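Local coordinates for protein PfVFT1 (PDB 5JKQ) that is a bi-lobed Venus flytrap protein that probably binds a small solute between its lobes, at residues V42-I47 against V100-D105; G92-N97 against M146-F151. The protein carries 3 engineered substitutions. All blocks are in the same frame, centred on the assembly; numbering follows the deposited sequence.

Interaction 1: V42-I47 against V100-D105; sequences VDYSVI and VGFWPD
Tyr44 meets Phe102 and Trp103 in an aromatic cluster where helix 102-118 of the bi-lobed Venus flytrap fold begins, next to the short strand 45-46 that pairs antiparallel with strand 175-184. Gly101 holds the N-cap position of the helix, and the two aromatic residues that follow it open the first turn. Phe102 swings its ring out with CG opposite the backbone N (chi1 173°), which brings it within reach of both Val42 and Tyr44. Methyl CG2 of Val42 sits over one face of this ring, 3.8 Å from its centroid and displaced toward CD1 and CE1, in a CH-pi contact. The Tyr44 ring lies nearly parallel to that of Phe102 but slid so far along that they scarcely overlap; they touch through Tyr44 CD2 and Phe102 CE2, 3.4 Å apart. Trp103 presents its indole edge instead. Its six-membered ring stands edge-to-face against Tyr44, the planes 62° apart, with CZ2 above the phenol face near the rim. Ile37 of helix 32-39 packs on both Val42 and Phe102, while Ile175 of strand 175-184 touches Tyr44 and Trp103. The same indole edge makes the polar link: Trp103 NE1 donates to Tyr44 OH over 3.1 Å, a bent bond whose acceptor lies 23° out of the indole plane.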
# COMPACT_ATOMS: atom_id res chain seq x y z
N VAL A 42 10.68 -9.75 -0.41
CA VAL A 42 9.58 -9.15 0.34
C VAL A 42 8.28 -9.88 0.00
O VAL A 42 8.12 -10.41 -1.10
CB VAL A 42 9.44 -7.64 0.04
CG1 VAL A 42 10.61 -6.88 0.65
CG2 VAL A 42 9.34 -7.38 -1.46
N ASP A 43 7.36 -9.90 0.96
CA ASP A 43 6.15 -10.69 0.86
C ASP A 43 4.97 -9.86 0.34
O ASP A 43 3.98 -9.66 1.05
CB ASP A 43 5.81 -11.30 2.22
CG ASP A 43 4.79 -12.43 2.13
OD1 ASP A 43 4.52 -12.91 1.01
OD2 ASP A 43 4.27 -12.84 3.19
N TYR A 44 5.09 -9.39 -0.90
CA TYR A 44 4.03 -8.62 -1.54
C TYR A 44 3.50 -9.33 -2.78
O TYR A 44 4.24 -10.07 -3.44
CB TYR A 44 4.54 -7.23 -1.94
CG TYR A 44 4.92 -6.34 -0.78
CD1 TYR A 44 3.98 -5.91 0.14
CD2 TYR A 44 6.23 -5.91 -0.62
CE1 TYR A 44 4.33 -5.09 1.19
CE2 TYR A 44 6.60 -5.09 0.42
CZ TYR A 44 5.64 -4.68 1.33
OH TYR A 44 6.00 -3.86 2.38
N SER A 45 2.23 -9.10 -3.08
CA SER A 45 1.62 -9.59 -4.31
C SER A 45 1.22 -8.41 -5.19
O SER A 45 0.83 -7.36 -4.68
CB SER A 45 0.41 -10.48 -4.01
OG SER A 45 -0.65 -9.73 -3.45
N VAL A 46 1.32 -8.58 -6.50
CA VAL A 46 0.96 -7.53 -7.45
C VAL A 46 -0.53 -7.60 -7.77
O VAL A 46 -1.17 -8.63 -7.55
CB VAL A 46 1.76 -7.63 -8.76
CG1 VAL A 46 3.23 -7.35 -8.50
CG2 VAL A 46 1.57 -9.00 -9.42
N ILE A 47 -1.07 -6.50 -8.28
CA ILE A 47 -2.48 -6.43 -8.64
C ILE A 47 -2.84 -7.60 -9.55
O ILE A 47 -2.12 -7.93 -10.49
CB ILE A 47 -2.83 -5.08 -9.33
CG1 ILE A 47 -4.30 -5.05 -9.75
CG2 ILE A 47 -1.92 -4.81 -10.53
CD1 ILE A 47 -4.97 -3.70 -9.58
N VAL A 100 16.53 4.06 -0.26
CA VAL A 100 16.86 2.74 -0.79
C VAL A 100 15.87 1.70 -0.25
O VAL A 100 15.15 1.96 0.71
CB VAL A 100 18.30 2.32 -0.41
CG1 VAL A 100 19.31 3.19 -1.14
CG2 VAL A 100 18.51 2.40 1.09
N GLY A 101 15.86 0.53 -0.87
CA GLY A 101 14.97 -0.55 -0.47
C GLY A 101 13.91 -0.82 -1.51
O GLY A 101 13.92 -0.25 -2.60
N PHE A 102 12.97 -1.70 -1.17
CA PHE A 102 11.96 -2.16 -2.11
C PHE A 102 11.08 -1.04 -2.64
O PHE A 102 11.02 -0.82 -3.85
CB PHE A 102 11.09 -3.23 -1.46
CG PHE A 102 9.92 -3.65 -2.30
CD1 PHE A 102 10.11 -4.47 -3.41
CD2 PHE A 102 8.64 -3.23 -2.00
CE1 PHE A 102 9.03 -4.85 -4.19
CE2 PHE A 102 7.56 -3.61 -2.77
CZ PHE A 102 7.76 -4.42 -3.87
N TRP A 103 10.39 -0.35 -1.74
CA TRP A 103 9.40 0.65 -2.15
C TRP A 103 10.01 1.77 -2.99
O TRP A 103 9.42 2.18 -3.99
CB TRP A 103 8.69 1.22 -0.92
CG TRP A 103 7.64 0.29 -0.40
CD1 TRP A 103 7.64 -0.36 0.80
CD2 TRP A 103 6.44 -0.12 -1.08
NE1 TRP A 103 6.52 -1.14 0.92
CE2 TRP A 103 5.76 -1.01 -0.22
CE3 TRP A 103 5.88 0.19 -2.32
CZ2 TRP A 103 4.55 -1.60 -0.57
CZ3 TRP A 103 4.67 -0.40 -2.66
CH2 TRP A 103 4.02 -1.28 -1.79
N PRO A 104 11.19 2.28 -2.59
CA PRO A 104 11.88 3.21 -3.49
C PRO A 104 12.19 2.59 -4.85
O PRO A 104 12.00 3.24 -5.87
CB PRO A 104 13.17 3.54 -2.73
CG PRO A 104 12.81 3.36 -1.31
CD PRO A 104 11.84 2.21 -1.27
N ASP A 105 12.66 1.34 -4.85
CA ASP A 105 12.99 0.65 -6.10
C ASP A 105 11.75 0.47 -6.98
O ASP A 105 11.86 0.51 -8.20
CB ASP A 105 13.61 -0.72 -5.82
CG ASP A 105 15.11 -0.65 -5.56
OD1 ASP A 105 15.73 0.39 -5.88
OD2 ASP A 105 15.66 -1.65 -5.06

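Interaction 2: G92-N97 against M146-F151; sequences GNYEQN and MTDNYF
A short hydrogen bond joins Tyr94 to Asp148, the phenol OH donating to carboxylate OD2 at 2.7 Å. The two side chains reach toward each other from opposite directions, and the ring and carboxylate planes stand 79° apart. OD2 lies near the plane of the phenol ring, at its edge, yet the hydroxyl approaches the carboxylate from above its plane, 54° out of it. Tyr129 OH of strand 126-132 also hydrogen-bonds to OD2, so two tyrosines grip this buried oxygen. OD1 has a different task: it accepts the backbone N of Tyr150 at 3.1 Å through its anti lone pair, closing an Asx turn that steadies the carboxylate. With both oxygens engaged, the group would probably be favoured as a carboxylate despite its burial.

These bonds lie at the end of the parallel three-stranded sheet of one lobe of the Venus flytrap fold, where the chain leaves the outer strand 146-147. Segment 92-97 belongs to the loop between strand 77-83 and helix 102-118, and a second Asx turn, Asn93 OD1 receiving Glu95 N at 3.1 Å, shapes its bend.

Aromatic packing accompanies the polar contact. Tyr150 directs its edge to the face of Tyr94 in an offset edge-to-face pair, with centroids 5.5 Å apart and planes at 70°. The CD2-CE2 side of its ring borders the other phenol. CE2 is 3.7 Å from Tyr94 CZ, while Tyr94 OH lies in the Tyr150 ring plane, 3.4 Å from CD2. At its far end, Tyr150 OH is hydrogen-bonded to the backbone N of Leu83.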
# COMPACT_ATOMS: atom_id res chain seq x y z
N GLY A 92 12.28 -0.63 2.79
CA GLY A 92 12.40 0.76 2.37
C GLY A 92 13.00 1.64 3.45
O GLY A 92 12.45 1.77 4.54
N ASN A 93 14.14 2.25 3.13
CA ASN A 93 14.84 3.14 4.05
C ASN A 93 14.85 4.58 3.53
O ASN A 93 15.50 4.87 2.52
CB ASN A 93 16.27 2.65 4.28
CG ASN A 93 16.97 3.39 5.40
OD1 ASN A 93 16.40 4.29 6.02
ND2 ASN A 93 18.21 3.01 5.67
N TYR A 94 14.15 5.46 4.23
CA TYR A 94 14.02 6.86 3.83
C TYR A 94 14.78 7.80 4.76
O TYR A 94 14.55 9.01 4.74
CB TYR A 94 12.54 7.25 3.78
CG TYR A 94 11.74 6.51 2.74
CD1 TYR A 94 11.31 5.20 2.96
CD2 TYR A 94 11.41 7.10 1.53
CE1 TYR A 94 10.58 4.52 2.01
CE2 TYR A 94 10.68 6.42 0.57
CZ TYR A 94 10.27 5.13 0.82
OH TYR A 94 9.54 4.45 -0.13
N GLU A 95 15.68 7.25 5.56
CA GLU A 95 16.53 8.07 6.42
C GLU A 95 17.59 8.79 5.58
O GLU A 95 18.17 9.78 6.01
CB GLU A 95 17.20 7.22 7.51
CG GLU A 95 16.35 7.09 8.77
CD GLU A 95 17.00 6.21 9.83
OE1 GLU A 95 18.08 5.64 9.56
OE2 GLU A 95 16.43 6.09 10.94
N GLN A 96 17.82 8.27 4.37
CA GLN A 96 18.71 8.92 3.41
C GLN A 96 17.93 9.33 2.16
O GLN A 96 16.90 8.74 1.83
CB GLN A 96 19.85 7.98 3.03
CG GLN A 96 19.40 6.59 2.60
CD GLN A 96 20.53 5.77 2.01
OE1 GLN A 96 20.85 4.69 2.50
NE2 GLN A 96 21.14 6.28 0.95
N ASN A 97 18.43 10.35 1.47
CA ASN A 97 17.81 10.84 0.24
C ASN A 97 18.87 10.93 -0.86
O ASN A 97 19.83 11.69 -0.73
CB ASN A 97 17.16 12.20 0.47
CG ASN A 97 16.20 12.59 -0.64
OD1 ASN A 97 16.42 12.27 -1.81
ND2 ASN A 97 15.13 13.29 -0.28
N MSE A 146 3.08 13.51 -6.36
CA MSE A 146 2.73 12.16 -5.94
C MSE A 146 3.14 11.83 -4.52
O MSE A 146 4.13 12.36 -4.02
CB MSE A 146 3.41 11.14 -6.84
CG MSE A 146 2.71 10.81 -8.12
SE MSE A 146 3.77 9.46 -9.02
CE MSE A 146 2.97 7.88 -8.20
N THR A 147 2.40 10.92 -3.91
CA THR A 147 2.88 10.24 -2.71
C THR A 147 3.64 9.00 -3.16
O THR A 147 3.52 8.56 -4.30
CB THR A 147 1.73 9.83 -1.77
OG1 THR A 147 0.96 8.78 -2.38
CG2 THR A 147 0.83 11.02 -1.46
N ASP A 148 4.43 8.43 -2.25
CA ASP A 148 5.06 7.14 -2.50
C ASP A 148 3.97 6.08 -2.65
O ASP A 148 2.82 6.31 -2.29
CB ASP A 148 6.02 6.79 -1.36
CG ASP A 148 6.98 5.67 -1.73
OD1 ASP A 148 6.53 4.52 -1.85
OD2 ASP A 148 8.19 5.95 -1.88
N ASN A 149 4.33 4.91 -3.17
CA ASN A 149 3.35 3.85 -3.40
C ASN A 149 3.01 3.05 -2.15
O ASN A 149 2.02 2.32 -2.15
CB ASN A 149 3.85 2.89 -4.48
CG ASN A 149 4.12 3.57 -5.81
OD1 ASN A 149 3.19 4.00 -6.49
ND2 ASN A 149 5.39 3.65 -6.19
N TYR A 150 3.81 3.18 -1.09
CA TYR A 150 3.66 2.29 0.06
C TYR A 150 2.44 2.63 0.92
O TYR A 150 2.01 1.81 1.72
CB TYR A 150 4.93 2.30 0.93
CG TYR A 150 5.28 3.61 1.61
CD1 TYR A 150 4.49 4.13 2.63
CD2 TYR A 150 6.44 4.29 1.27
CE1 TYR A 150 4.83 5.31 3.26
CE2 TYR A 150 6.79 5.47 1.90
CZ TYR A 150 5.98 5.98 2.89
OH TYR A 150 6.32 7.15 3.52
N PHE A 151 1.90 3.83 0.74
CA PHE A 151 0.78 4.29 1.55
C PHE A 151 -0.41 3.35 1.46
O PHE A 151 -0.71 2.81 0.39
CB PHE A 151 0.37 5.70 1.14
CG PHE A 151 1.31 6.76 1.61
CD1 PHE A 151 1.18 7.31 2.87
CD2 PHE A 151 2.35 7.19 0.80
CE1 PHE A 151 2.05 8.28 3.31
CE2 PHE A 151 3.22 8.16 1.24
CZ PHE A 151 3.08 8.71 2.49

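Interactions 1 and 2 have centres about 11 Å apart and meet around the start of helix 102-118. Trp103 joins them: its CD2 packs against Tyr150 CB at 3.5 Å, while its CB lies 3.4 Å from Tyr94 OH, the hydroxyl that interaction 2 commits to Asp148. Pro104 CD is equally close to that hydroxyl. Just before the helix, Val100 O and Asn93 N approach to 2.6 Å, a probable backbone hydrogen bond tying 100-105 to 92-97. His276 of strand 265-281 connects them again, stacking edge-to-face with Trp103 and hydrogen-bonding to Tyr150 O through ND1. Along the chain the four segments alternate between the two interactions.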